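PDB 1XM7: hypothetical protein aq_1665 from Aquifex aeolicus, which is of unknown function but belongs to the calcineurin-like phosphoesterase family and is probably a hydrolase. Local coordinates for residues K107-D118 with E138-V148. Sequence-based numbering, arbitrary orientation.
Sequences KRILLSHYPAKD and ENCDLLIHGHV
Leu110 sits between Leu142 and Ile144 in a parallel strand pairing, its N bonded to Leu142 O (2.8 Å) and its O taking the N-H of Ile144; two residues on, Ser112 N bonds to Ile144 O. At the start of the pairing Arg108 O accepts from both Asp141 N and Leu142 N, while Asp141 OD2 turns its anti lone pair to Arg108 N, 2.9 Å away in a nearly straight bond (171°). Past the strands, Gly146 N bonds to His113 O from above the carbonyl plane.

At the N-terminal end of the strands, just past helix 125-137, the extended Arg108 side chain brings NH2 to Glu138 OE1 at 3.0 Å in a salt bridge, with guanidinium and carboxylate planes 77° apart and Glu138 O over one guanidinium face.

Apolar contacts line both sheet faces. Leu110 and Leu143 run side by side, CD1 to CD1 at 3.5 Å, whereas Ile109 CG2 meets Ile144 CG1 on the other face.

Rings take over beyond the strands. Pro115 CB lies over the centre of the His145 ring, 3.7 Å from its centroid, a CH-pi contact. His145 CG stands between its backbone N and carbonyl carbon (chi1 66°), which turns ND1 to Gly146 O, an acceptor for Val148 N as well. A leucine in place of His145 would probably leave Gly146 O with only the Val148 N bond of the two, and Pro115 CB without its flat partner. His147 CB sits over one face of the His113 ring, toward its rim, in a CH-pi contact; His113 NE2 lies near the His147 ring plane at its edge, 3.2 Å from His147 CD2, and His113 ND1 bonds to Leu50 O. His147 belongs to the Gly-His-Xaa-His signature that, in this family, usually supplies metal ligands.

The strands belong to a beta-alpha-beta unit whose helix 125-137 packs on Leu143 and Ser112 through Val131; strand 99-104 runs antiparallel beside 107-112, and strand 166-168 flanks 142-145.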
loop_
_atom_site.group_PDB
_atom_site.type_symbol
_atom_site.label_atom_id
_atom_site.label_comp_id
_atom_site.label_asym_id
_atom_site.label_seq_id
_atom_site.Cartn_x
_atom_site.Cartn_y
_atom_site.Cartn_z
ATOM N N LYS A 107 17.732 2.244 9.694
ATOM C CA LYS A 107 16.572 1.476 10.129
ATOM C C LYS A 107 16.058 0.440 9.128
ATOM O O LYS A 107 16.200 0.593 7.912
ATOM C CB LYS A 107 15.468 2.433 10.581
ATOM C CG LYS A 107 15.923 3.237 11.803
ATOM C CD LYS A 107 14.800 3.984 12.507
ATOM C CE LYS A 107 15.316 4.610 13.809
ATOM N NZ LYS A 107 14.250 5.353 14.546
ATOM N N ARG A 108 15.482 -0.628 9.673
ATOM C CA ARG A 108 14.969 -1.751 8.898
ATOM C C ARG A 108 13.449 -1.678 8.775
ATOM O O ARG A 108 12.748 -1.562 9.781
ATOM C CB ARG A 108 15.394 -3.041 9.590
ATOM C CG ARG A 108 15.430 -4.246 8.705
ATOM C CD ARG A 108 16.216 -5.365 9.365
ATOM N NE ARG A 108 16.167 -6.566 8.539
ATOM C CZ ARG A 108 16.915 -7.649 8.725
ATOM N NH1 ARG A 108 17.793 -7.696 9.721
ATOM N NH2 ARG A 108 16.773 -8.695 7.917
ATOM N N ILE A 109 12.950 -1.768 7.541
ATOM C CA ILE A 109 11.516 -1.662 7.280
ATOM C C ILE A 109 10.803 -2.888 6.696
ATOM O O ILE A 109 11.199 -3.431 5.658
ATOM C CB ILE A 109 11.219 -0.471 6.334
ATOM C CG1 ILE A 109 11.926 0.792 6.835
ATOM C CG2 ILE A 109 9.712 -0.230 6.263
ATOM C CD1 ILE A 109 11.842 1.970 5.877
ATOM N N LEU A 110 9.731 -3.293 7.374
ATOM C CA LEU A 110 8.909 -4.414 6.946
ATOM C C LEU A 110 7.760 -3.838 6.134
ATOM O O LEU A 110 7.039 -2.942 6.590
ATOM C CB LEU A 110 8.319 -5.165 8.144
ATOM C CG LEU A 110 7.968 -6.658 8.029
ATOM C CD1 LEU A 110 6.742 -6.935 8.867
ATOM C CD2 LEU A 110 7.713 -7.070 6.605
ATOM N N LEU A 111 7.607 -4.365 4.926
ATOM C CA LEU A 111 6.546 -3.960 4.025
ATOM C C LEU A 111 5.609 -5.144 3.883
ATOM O O LEU A 111 6.012 -6.232 3.451
ATOM C CB LEU A 111 7.113 -3.623 2.654
ATOM C CG LEU A 111 8.260 -2.619 2.583
ATOM C CD1 LEU A 111 8.693 -2.505 1.141
ATOM C CD2 LEU A 111 7.830 -1.266 3.131
ATOM N N SER A 112 4.360 -4.934 4.257
ATOM C CA SER A 112 3.366 -5.981 4.153
ATOM C C SER A 112 2.011 -5.326 3.910
ATOM O O SER A 112 1.847 -4.129 4.144
ATOM C CB SER A 112 3.333 -6.783 5.440
ATOM O OG SER A 112 2.502 -7.912 5.288
ATOM N N HIS A 113 1.045 -6.089 3.415
ATOM C CA HIS A 113 -0.276 -5.535 3.182
ATOM C C HIS A 113 -1.049 -5.539 4.489
ATOM O O HIS A 113 -1.830 -4.639 4.765
ATOM C CB HIS A 113 -1.038 -6.376 2.165
ATOM C CG HIS A 113 -2.488 -6.020 2.059
ATOM N ND1 HIS A 113 -2.929 -4.865 1.448
ATOM C CD2 HIS A 113 -3.594 -6.649 2.518
ATOM C CE1 HIS A 113 -4.246 -4.797 1.538
ATOM N NE2 HIS A 113 -4.675 -5.867 2.182
ATOM N N TYR A 114 -0.813 -6.568 5.292
ATOM C CA TYR A 114 -1.514 -6.737 6.553
ATOM C C TYR A 114 -0.849 -6.022 7.696
ATOM O O TYR A 114 0.368 -5.889 7.727
ATOM C CB TYR A 114 -1.647 -8.230 6.884
ATOM C CG TYR A 114 -2.252 -9.030 5.750
ATOM C CD1 TYR A 114 -1.483 -9.385 4.638
ATOM C CD2 TYR A 114 -3.610 -9.362 5.749
ATOM C CE1 TYR A 114 -2.049 -10.044 3.553
ATOM C CE2 TYR A 114 -4.189 -10.022 4.663
ATOM C CZ TYR A 114 -3.400 -10.359 3.568
ATOM O OH TYR A 114 -3.956 -11.010 2.485
ATOM N N PRO A 115 -1.652 -5.538 8.655
ATOM C CA PRO A 115 -1.161 -4.820 9.837
ATOM C C PRO A 115 -0.819 -5.806 10.950
ATOM O O PRO A 115 -1.077 -7.008 10.825
ATOM C CB PRO A 115 -2.355 -3.949 10.210
ATOM C CG PRO A 115 -3.504 -4.886 9.948
ATOM C CD PRO A 115 -3.130 -5.498 8.601
ATOM N N ALA A 116 -0.249 -5.301 12.035
ATOM C CA ALA A 116 0.080 -6.159 13.159
ATOM C C ALA A 116 -1.247 -6.550 13.807
ATOM O O ALA A 116 -1.419 -7.681 14.275
ATOM C CB ALA A 116 0.966 -5.413 14.158
ATOM N N LYS A 117 -2.189 -5.611 13.813
ATOM C CA LYS A 117 -3.501 -5.845 14.399
ATOM C C LYS A 117 -4.502 -4.876 13.803
ATOM O O LYS A 117 -4.243 -3.679 13.768
ATOM C CB LYS A 117 -3.437 -5.634 15.904
ATOM C CG LYS A 117 -4.686 -6.071 16.630
ATOM C CD LYS A 117 -4.562 -5.835 18.133
ATOM C CE LYS A 117 -5.142 -7.013 18.912
ATOM N NZ LYS A 117 -4.484 -8.320 18.537
ATOM N N ASP A 118 -5.634 -5.386 13.323
ATOM C CA ASP A 118 -6.665 -4.527 12.746
ATOM C C ASP A 118 -7.459 -3.884 13.894
ATOM O O ASP A 118 -8.165 -4.561 14.658
ATOM C CB ASP A 118 -7.597 -5.327 11.838
ATOM C CG ASP A 118 -8.491 -4.436 10.989
ATOM O OD1 ASP A 118 -9.132 -3.514 11.542
ATOM O OD2 ASP A 118 -8.557 -4.658 9.764
ATOM N N GLU A 138 13.088 -10.585 12.401
ATOM C CA GLU A 138 14.081 -9.793 11.682
ATOM C C GLU A 138 14.478 -8.508 12.399
ATOM O O GLU A 138 15.224 -7.701 11.861
ATOM C CB GLU A 138 13.568 -9.459 10.281
ATOM C CG GLU A 138 13.215 -10.671 9.440
ATOM C CD GLU A 138 14.372 -11.657 9.299
ATOM O OE1 GLU A 138 15.457 -11.261 8.807
ATOM O OE2 GLU A 138 14.192 -12.835 9.680
ATOM N N ASN A 139 13.973 -8.316 13.611
ATOM C CA ASN A 139 14.293 -7.128 14.397
ATOM C C ASN A 139 14.036 -5.853 13.624
ATOM O O ASN A 139 14.893 -4.976 13.548
ATOM C CB ASN A 139 15.752 -7.185 14.849
ATOM C CG ASN A 139 16.007 -8.335 15.806
ATOM O OD1 ASN A 139 15.598 -8.283 16.970
ATOM N ND2 ASN A 139 16.663 -9.394 15.315
ATOM N N CYS A 140 12.838 -5.752 13.064
ATOM C CA CYS A 140 12.449 -4.588 12.280
ATOM C C CYS A 140 12.135 -3.354 13.115
ATOM O O CYS A 140 11.651 -3.443 14.251
ATOM C CB CYS A 140 11.256 -4.935 11.391
ATOM S SG CYS A 140 11.660 -6.141 10.109
ATOM N N ASP A 141 12.416 -2.195 12.531
ATOM C CA ASP A 141 12.183 -0.931 13.198
ATOM C C ASP A 141 10.818 -0.337 12.863
ATOM O O ASP A 141 10.193 0.333 13.692
ATOM C CB ASP A 141 13.298 0.047 12.823
ATOM C CG ASP A 141 14.650 -0.395 13.351
ATOM O OD1 ASP A 141 14.853 -0.325 14.585
ATOM O OD2 ASP A 141 15.500 -0.829 12.540
ATOM N N LEU A 142 10.346 -0.592 11.652
ATOM C CA LEU A 142 9.060 -0.060 11.238
ATOM C C LEU A 142 8.303 -0.993 10.303
ATOM O O LEU A 142 8.896 -1.798 9.583
ATOM C CB LEU A 142 9.268 1.290 10.555
ATOM C CG LEU A 142 8.062 1.971 9.911
ATOM C CD1 LEU A 142 7.037 2.373 10.978
ATOM C CD2 LEU A 142 8.551 3.186 9.120
ATOM N N LEU A 143 6.981 -0.880 10.335
ATOM C CA LEU A 143 6.121 -1.667 9.472
ATOM C C LEU A 143 5.255 -0.706 8.695
ATOM O O LEU A 143 4.556 0.109 9.278
ATOM C CB LEU A 143 5.215 -2.595 10.281
ATOM C CG LEU A 143 4.089 -3.281 9.485
ATOM C CD1 LEU A 143 4.684 -4.185 8.417
ATOM C CD2 LEU A 143 3.200 -4.083 10.420
ATOM N N ILE A 144 5.331 -0.780 7.375
ATOM C CA ILE A 144 4.498 0.056 6.529
ATOM C C ILE A 144 3.518 -0.950 5.945
ATOM O O ILE A 144 3.928 -1.974 5.387
ATOM C CB ILE A 144 5.310 0.707 5.407
ATOM C CG1 ILE A 144 6.456 1.507 6.013
ATOM C CG2 ILE A 144 4.417 1.622 4.569
ATOM C CD1 ILE A 144 7.169 2.378 5.023
ATOM N N HIS A 145 2.227 -0.680 6.102
ATOM C CA HIS A 145 1.203 -1.594 5.606
ATOM C C HIS A 145 -0.001 -0.853 5.047
ATOM O O HIS A 145 0.013 0.363 4.903
ATOM C CB HIS A 145 0.737 -2.499 6.743
ATOM C CG HIS A 145 0.021 -1.760 7.824
ATOM N ND1 HIS A 145 -1.221 -1.196 7.636
ATOM C CD2 HIS A 145 0.404 -1.420 9.077
ATOM C CE1 HIS A 145 -1.571 -0.536 8.725
ATOM N NE2 HIS A 145 -0.602 -0.655 9.614
ATOM N N GLY A 146 -1.035 -1.615 4.721
ATOM C CA GLY A 146 -2.268 -1.043 4.216
ATOM C C GLY A 146 -3.422 -1.806 4.850
ATOM O O GLY A 146 -3.511 -1.925 6.076
ATOM N N HIS A 147 -4.321 -2.305 4.014
ATOM C CA HIS A 147 -5.442 -3.104 4.475
ATOM C C HIS A 147 -6.521 -2.439 5.343
ATOM O O HIS A 147 -7.706 -2.664 5.106
ATOM C CB HIS A 147 -4.899 -4.345 5.188
ATOM C CG HIS A 147 -5.949 -5.359 5.512
ATOM N ND1 HIS A 147 -6.616 -5.382 6.718
ATOM C CD2 HIS A 147 -6.465 -6.371 4.775
ATOM C CE1 HIS A 147 -7.497 -6.365 6.712
ATOM N NE2 HIS A 147 -7.425 -6.981 5.543
ATOM N N VAL A 148 -6.141 -1.643 6.342
ATOM C CA VAL A 148 -7.147 -1.001 7.203
ATOM C C VAL A 148 -7.701 0.298 6.621
ATOM O O VAL A 148 -6.990 1.298 6.510
ATOM C CB VAL A 148 -6.590 -0.699 8.605
ATOM C CG1 VAL A 148 -7.724 -0.233 9.511
ATOM C CG2 VAL A 148 -5.915 -1.941 9.177
#